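Local atomic coordinates of putative cellulase CEL6 (Mycobacterium tuberculosis, PDB entry 1UP2), a protein that probably hydrolyses internal beta-1,4-glucosidic bonds of cellulose, as an endoglucanase of glycoside hydrolase family 6. Residues 74-79 against 117-122; 156-161 against 187-192. All blocks are in the same frame, centred on the assembly; numbering follows the deposited sequence.

The strands run parallel and follow one another across the sheet in chain order. Strand 72-75 passes into the loop of contact 1. The chain then crosses through helix 94-108 and returns as strand 113-117, where residues 117-122 close that loop. Helix 130-147 leads on to strand 153-158 and the first half of contact 2. Helix 167-176 and strand 184-187 follow, and residues 187-192 close the second loop. The two contacts lie in series and neither crosses the other. They meet in the middle: V117 N probably bonds to Y156 O, and D120 N probably bonds to D158 OD2. Both reach the bound ligands at the C-terminal ends of the strands.

Contact 1 (74-79 against 117-122); sequences TLYGIP and VEPDAL. With IFM (5-hydroxymethyl-3,4-dihydroxypiperidine), chain D; BGC (beta-D-glucopyranose), chain C.
E118 turns CG beside its own backbone N (chi1 -61°) and bends again at chi2 (-65°), and this curls its carboxylate back onto the backbone of Y76-I78. Y76 extends CG anti to its N (chi1 -166°), and its ring lies beside P119. The contact joins two neighbouring parallel strands of the family 6 glycoside hydrolase barrel at their C-terminal ends. L75 bridges V117, and E118 N bonds to L75 O at 2.8 Å. Beyond the bridge the buried carboxylate takes over. OE2 receives G77 N at 2.9 Å on its syn lone pair, and also bonds to Y97 OH of helix 94-108. OE1 takes a weak bond from I78 N. These bonds fix the loop after strand 72-75. P119 touches both T74 and Y76: its CG meets T74 CG2, and its O lies at the ring edge, 3.5 Å from Y76 CE1. A type II turn from E118 to A121 brings D120 to the ligand, where its OD2 accepts from glucose O4 at 2.6 Å. A water in the plane of the Y76 ring accepts from Y76 OH (2.6 Å) and donates to D120 OD2 (2.8 Å).

Contact 2 (156-161 against 187-192); sequences YVDAGH and LNVSNF. With BGC (beta-D-glucopyranose), chain C; IFM (5-hydroxymethyl-3,4-dihydroxypiperidine), chain B; IFM (5-hydroxymethyl-3,4-dihydroxypiperidine), chain D.
A single water sits where the two segments part: it is a likely donor to D158 OD1 and G160 O, though not to every acceptor in reach at once, and accepts from V189 N at 2.9 Å. The site is the C-terminal edge of the parallel sheet in the family 6 barrel, where strands 153-158 and 184-187 run out into ligand-binding loops. The direct backbone link is N188 N to G160 O, 3.0 Å. L187 CA also approaches this oxygen.

D158 makes an Asx turn, with G160 N meeting OD2 from above the carboxylate plane. Its OD1 rests 3.4 Å from V189 CG2 and also bonds to S186 OG. A159 CB packs on L187 CD2.

At the ligand, H161 and N191 set ring and amide planes 69° apart. With chi1 at 60°, the H161 ring stands between its own backbone N and carbonyl carbon. H161 ND1 accepts from R163 N, so NE2 carries the proton that goes to O3 of the chain B piperidine, in the ring plane at 2.9 Å. N191 ND2 gives a nearly straight bond to glucose O6, 2.7 Å and 175°. Its OD1 takes F192 N, which holds the amide with ND2 facing the sugar. A type II turn from N188 to N191 carries S190, whose OG bonds to O6 of the chain D piperidine at 2.6 Å.

H161 and N191 hold the two linked rings of one ligand molecule, and S190 holds the piperidine of a second. This is consistent with a cleft that grips a cellulose chain through its hydroxyls.

Contact 1 (74-79 against 117-122)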
loop_
_atom_site.group_PDB
_atom_site.type_symbol
_atom_site.label_atom_id
_atom_site.label_comp_id
_atom_site.label_asym_id
_atom_site.label_seq_id
_atom_site.Cartn_x
_atom_site.Cartn_y
_atom_site.Cartn_z
ATOM N N THR A 74 2.851 1.770 -4.907
ATOM C CA THR A 74 2.758 2.376 -3.594
ATOM C C THR A 74 3.844 3.429 -3.426
ATOM O O THR A 74 5.066 3.148 -3.586
ATOM C CB THR A 74 2.895 1.293 -2.526
ATOM O OG1 THR A 74 1.825 0.344 -2.675
ATOM C CG2 THR A 74 2.732 1.879 -1.101
ATOM N N LEU A 75 3.396 4.639 -3.098
ATOM C CA LEU A 75 4.274 5.764 -2.843
ATOM C C LEU A 75 4.571 5.843 -1.364
ATOM O O LEU A 75 3.672 6.000 -0.546
ATOM C CB LEU A 75 3.643 7.054 -3.377
ATOM C CG LEU A 75 3.354 7.086 -4.883
ATOM C CD1 LEU A 75 2.886 8.503 -5.256
ATOM C CD2 LEU A 75 4.567 6.619 -5.762
ATOM N N TYR A 76 5.841 5.718 -1.006
ATOM C CA TYR A 76 6.261 5.630 0.392
ATOM C C TYR A 76 7.521 6.473 0.618
ATOM O O TYR A 76 8.565 5.963 1.020
ATOM C CB TYR A 76 6.477 4.146 0.784
ATOM C CG TYR A 76 6.591 3.854 2.250
ATOM C CD1 TYR A 76 5.691 4.410 3.196
ATOM C CD2 TYR A 76 7.562 2.951 2.723
ATOM C CE1 TYR A 76 5.811 4.137 4.551
ATOM C CE2 TYR A 76 7.704 2.710 4.087
ATOM C CZ TYR A 76 6.825 3.294 4.994
ATOM O OH TYR A 76 6.968 2.994 6.348
ATOM N N GLY A 77 7.420 7.772 0.325
ATOM C CA GLY A 77 8.550 8.669 0.413
ATOM C C GLY A 77 8.360 9.892 1.316
ATOM O O GLY A 77 9.179 10.819 1.255
ATOM N N ILE A 78 7.327 9.897 2.153
ATOM C CA ILE A 78 6.976 11.099 2.933
ATOM C C ILE A 78 8.105 11.490 3.875
ATOM O O ILE A 78 8.772 10.610 4.440
ATOM C CB ILE A 78 5.672 10.882 3.727
ATOM C CG1 ILE A 78 4.987 12.199 4.097
ATOM C CG2 ILE A 78 5.909 10.045 4.986
ATOM C CD1 ILE A 78 4.371 12.943 2.927
ATOM N N PRO A 79 8.366 12.788 4.023
ATOM C CA PRO A 79 9.352 13.205 5.007
ATOM C C PRO A 79 8.978 12.691 6.389
ATOM O O PRO A 79 7.801 12.652 6.744
ATOM C CB PRO A 79 9.305 14.745 4.911
ATOM C CG PRO A 79 8.930 14.998 3.493
ATOM C CD PRO A 79 7.901 13.930 3.222
ATOM N N VAL A 117 -1.271 6.073 -1.908
ATOM C CA VAL A 117 -0.516 7.220 -1.444
ATOM C C VAL A 117 -0.171 7.147 0.043
ATOM O O VAL A 117 -1.020 7.339 0.909
ATOM C CB VAL A 117 -1.250 8.558 -1.733
ATOM C CG1 VAL A 117 -0.368 9.739 -1.336
ATOM C CG2 VAL A 117 -1.646 8.648 -3.180
ATOM N N GLU A 118 1.107 6.869 0.304
ATOM C CA GLU A 118 1.743 7.003 1.619
ATOM C C GLU A 118 1.113 6.237 2.783
ATOM O O GLU A 118 0.534 6.830 3.672
ATOM C CB GLU A 118 1.900 8.499 1.989
ATOM C CG GLU A 118 2.773 9.260 1.011
ATOM C CD GLU A 118 4.217 8.796 0.983
ATOM O OE1 GLU A 118 4.711 8.142 1.968
ATOM O OE2 GLU A 118 4.870 9.107 -0.052
ATOM N N PRO A 119 1.299 4.924 2.784
ATOM C CA PRO A 119 0.951 4.090 3.932
ATOM C C PRO A 119 1.389 4.772 5.217
ATOM O O PRO A 119 2.541 5.170 5.316
ATOM C CB PRO A 119 1.780 2.804 3.691
ATOM C CG PRO A 119 1.775 2.675 2.221
ATOM C CD PRO A 119 1.902 4.121 1.701
ATOM N N ASP A 120 0.448 4.906 6.154
ATOM C CA ASP A 120 0.674 5.357 7.514
ATOM C C ASP A 120 0.786 6.885 7.668
ATOM O O ASP A 120 0.729 7.356 8.783
ATOM C CB ASP A 120 1.921 4.761 8.177
ATOM C CG ASP A 120 1.953 3.258 8.166
ATOM O OD1 ASP A 120 0.887 2.618 8.110
ATOM O OD2 ASP A 120 3.028 2.657 8.206
ATOM N N ALA A 121 0.985 7.643 6.588
ATOM C CA ALA A 121 1.301 9.074 6.744
ATOM C C ALA A 121 0.221 9.837 7.527
ATOM O O ALA A 121 0.513 10.555 8.473
ATOM C CB ALA A 121 1.570 9.757 5.394
ATOM N N LEU A 122 -1.019 9.726 7.112
ATOM C CA LEU A 122 -2.082 10.429 7.820
ATOM C C LEU A 122 -2.315 9.816 9.199
ATOM O O LEU A 122 -2.564 10.535 10.168
ATOM C CB LEU A 122 -3.361 10.423 6.979
ATOM C CG LEU A 122 -3.390 11.212 5.657
ATOM C CD1 LEU A 122 -4.807 11.195 5.064
ATOM C CD2 LEU A 122 -2.955 12.621 5.851
HETATM O O4 IFM D . 7.782 -1.844 5.400
HETATM C C4 IFM D . 6.448 -1.687 5.910
HETATM C C3 IFM D . 6.361 -2.658 7.059
HETATM O O3 IFM D . 6.148 -3.976 6.550
HETATM C C2 IFM D . 5.304 -2.241 8.072
HETATM N N IFM D . 5.590 -0.940 8.689
HETATM C C1 IFM D . 6.328 0.014 7.866
HETATM C C5 IFM D . 6.201 -0.223 6.346
HETATM C C6 IFM D . 4.892 0.318 5.797
HETATM O O6 IFM D . 3.793 -0.520 6.054
HETATM C C2 BGC C . 3.458 1.138 12.727
HETATM C C3 BGC C . 3.742 1.217 11.230
HETATM C C4 BGC C . 2.992 0.098 10.486
HETATM C C5 BGC C . 1.521 0.098 10.855
HETATM C C6 BGC C . 0.776 -1.088 10.217
HETATM C C1 BGC C . 1.956 1.128 12.951
HETATM O O2 BGC C . 4.127 2.147 13.477
HETATM O O3 BGC C . 5.140 1.098 11.000
HETATM O O4 BGC C . 3.144 0.248 9.086
HETATM O O5 BGC C . 1.376 0.015 12.271
HETATM O O6 BGC C . -0.596 -0.940 10.515
HETATM O O HOH W 1 5.370 4.175 8.076
#

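Contact 2 (156-161 against 187-192)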
loop_
_atom_site.group_PDB
_atom_site.type_symbol
_atom_site.label_atom_id
_atom_site.label_comp_id
_atom_site.label_asym_id
_atom_site.label_seq_id
_atom_site.Cartn_x
_atom_site.Cartn_y
_atom_site.Cartn_z
ATOM N N TYR A 156 -5.697 6.204 -4.233
ATOM C CA TYR A 156 -6.243 5.900 -2.905
ATOM C C TYR A 156 -5.266 6.426 -1.837
ATOM O O TYR A 156 -4.102 5.973 -1.733
ATOM C CB TYR A 156 -6.459 4.393 -2.729
ATOM C CG TYR A 156 -7.399 3.793 -3.738
ATOM C CD1 TYR A 156 -6.935 3.413 -4.986
ATOM C CD2 TYR A 156 -8.752 3.613 -3.449
ATOM C CE1 TYR A 156 -7.777 2.877 -5.933
ATOM C CE2 TYR A 156 -9.628 3.096 -4.412
ATOM C CZ TYR A 156 -9.113 2.722 -5.650
ATOM O OH TYR A 156 -9.935 2.201 -6.631
ATOM N N VAL A 157 -5.729 7.376 -1.046
ATOM C CA VAL A 157 -4.940 7.913 0.045
ATOM C C VAL A 157 -4.956 6.936 1.203
ATOM O O VAL A 157 -6.023 6.486 1.656
ATOM C CB VAL A 157 -5.469 9.291 0.477
ATOM C CG1 VAL A 157 -4.637 9.893 1.623
ATOM C CG2 VAL A 157 -5.511 10.216 -0.746
ATOM N N ASP A 158 -3.788 6.632 1.746
ATOM C CA ASP A 158 -3.786 5.703 2.883
ATOM C C ASP A 158 -4.460 6.273 4.144
ATOM O O ASP A 158 -4.222 7.393 4.538
ATOM C CB ASP A 158 -2.441 5.170 3.217
ATOM C CG ASP A 158 -2.535 4.014 4.193
ATOM O OD1 ASP A 158 -2.954 2.941 3.740
ATOM O OD2 ASP A 158 -2.261 4.116 5.414
ATOM N N ALA A 159 -5.260 5.428 4.790
ATOM C CA ALA A 159 -6.137 5.839 5.872
ATOM C C ALA A 159 -5.992 4.947 7.136
ATOM O O ALA A 159 -6.863 4.949 7.987
ATOM C CB ALA A 159 -7.592 5.828 5.348
ATOM N N GLY A 160 -4.879 4.215 7.268
ATOM C CA GLY A 160 -4.639 3.396 8.451
ATOM C C GLY A 160 -5.493 2.140 8.446
ATOM O O GLY A 160 -5.604 1.463 7.432
ATOM N N HIS A 161 -6.112 1.853 9.591
ATOM C CA HIS A 161 -6.916 0.646 9.807
ATOM C C HIS A 161 -7.899 0.848 10.952
ATOM O O HIS A 161 -7.887 1.850 11.659
ATOM C CB HIS A 161 -6.048 -0.632 10.020
ATOM C CG HIS A 161 -5.128 -0.566 11.201
ATOM N ND1 HIS A 161 -5.576 -0.373 12.494
ATOM C CD2 HIS A 161 -3.788 -0.700 11.284
ATOM C CE1 HIS A 161 -4.536 -0.342 13.308
ATOM N NE2 HIS A 161 -3.441 -0.534 12.598
ATOM N N LEU A 187 -6.899 0.815 3.232
ATOM C CA LEU A 187 -6.963 0.297 4.595
ATOM C C LEU A 187 -6.148 -0.974 4.796
ATOM O O LEU A 187 -5.942 -1.737 3.868
ATOM C CB LEU A 187 -8.405 -0.040 4.966
ATOM C CG LEU A 187 -9.440 1.077 5.076
ATOM C CD1 LEU A 187 -10.825 0.427 5.348
ATOM C CD2 LEU A 187 -9.021 2.094 6.183
ATOM N N ASN A 188 -5.686 -1.179 6.023
ATOM C CA ASN A 188 -5.025 -2.428 6.445
ATOM C C ASN A 188 -3.649 -2.668 5.831
ATOM O O ASN A 188 -3.146 -3.807 5.880
ATOM C CB ASN A 188 -5.900 -3.660 6.098
ATOM C CG ASN A 188 -5.799 -4.756 7.144
ATOM O OD1 ASN A 188 -5.667 -4.460 8.332
ATOM N ND2 ASN A 188 -5.925 -6.018 6.723
ATOM N N VAL A 189 -3.047 -1.622 5.252
ATOM C CA VAL A 189 -1.764 -1.786 4.566
ATOM C C VAL A 189 -0.697 -2.251 5.563
ATOM O O VAL A 189 -0.443 -1.586 6.571
ATOM C CB VAL A 189 -1.297 -0.513 3.839
ATOM C CG1 VAL A 189 0.101 -0.679 3.288
ATOM C CG2 VAL A 189 -2.244 -0.177 2.712
ATOM N N SER A 190 -0.119 -3.411 5.259
ATOM C CA SER A 190 0.885 -4.085 6.056
ATOM C C SER A 190 0.345 -4.503 7.413
ATOM O O SER A 190 1.117 -4.806 8.308
ATOM C CB SER A 190 2.147 -3.224 6.260
ATOM O OG SER A 190 2.642 -2.649 5.057
ATOM N N ASN A 191 -0.966 -4.526 7.571
ATOM C CA ASN A 191 -1.553 -5.049 8.789
ATOM C C ASN A 191 -2.330 -6.358 8.537
ATOM O O ASN A 191 -2.187 -6.968 7.476
ATOM C CB ASN A 191 -2.309 -3.962 9.553
ATOM C CG ASN A 191 -2.172 -4.109 11.073
ATOM O OD1 ASN A 191 -2.616 -5.122 11.656
ATOM N ND2 ASN A 191 -1.551 -3.121 11.725
ATOM N N PHE A 192 -3.100 -6.801 9.527
ATOM C CA PHE A 192 -3.591 -8.160 9.605
ATOM C C PHE A 192 -5.050 -8.269 10.009
ATOM O O PHE A 192 -5.513 -9.369 10.257
ATOM C CB PHE A 192 -2.735 -8.870 10.658
ATOM C CG PHE A 192 -1.260 -8.756 10.399
ATOM C CD1 PHE A 192 -0.539 -7.691 10.920
ATOM C CD2 PHE A 192 -0.588 -9.712 9.673
ATOM C CE1 PHE A 192 0.829 -7.580 10.676
ATOM C CE2 PHE A 192 0.778 -9.590 9.434
ATOM C CZ PHE A 192 1.475 -8.515 9.945
HETATM C C2 BGC C . 3.458 1.138 12.727
HETATM C C3 BGC C . 3.742 1.217 11.230
HETATM C C4 BGC C . 2.992 0.098 10.486
HETATM C C5 BGC C . 1.521 0.098 10.855
HETATM C C6 BGC C . 0.776 -1.088 10.217
HETATM C C1 BGC C . 1.956 1.128 12.951
HETATM O O2 BGC C . 4.127 2.147 13.477
HETATM O O3 BGC C . 5.140 1.098 11.000
HETATM O O4 BGC C . 3.144 0.248 9.086
HETATM O O5 BGC C . 1.376 0.015 12.271
HETATM O O6 BGC C . -0.596 -0.940 10.515
HETATM O O4 IFM B . 1.715 1.048 14.352
HETATM C C4 IFM B . 0.423 1.499 14.781
HETATM C C3 IFM B . -0.503 0.302 14.940
HETATM O O3 IFM B . -0.794 -0.253 13.651
HETATM C C2 IFM B . -1.819 0.682 15.629
HETATM N N IFM B . -1.611 1.474 16.839
HETATM C C1 IFM B . -0.747 2.646 16.688
HETATM C C5 IFM B . 0.602 2.238 16.104
HETATM C C6 IFM B . 1.515 3.445 15.821
HETATM O O6 IFM B . 1.604 4.260 16.980
HETATM O O4 IFM D . 7.782 -1.844 5.400
HETATM C C4 IFM D . 6.448 -1.687 5.910
HETATM C C3 IFM D . 6.361 -2.658 7.059
HETATM O O3 IFM D . 6.148 -3.976 6.550
HETATM C C2 IFM D . 5.304 -2.241 8.072
HETATM N N IFM D . 5.590 -0.940 8.689
HETATM C C1 IFM D . 6.328 0.014 7.866
HETATM C C5 IFM D . 6.201 -0.223 6.346
HETATM C C6 IFM D . 4.892 0.318 5.797
HETATM O O6 IFM D . 3.793 -0.520 6.054
HETATM O O HOH W 2 -3.806 1.154 5.436
#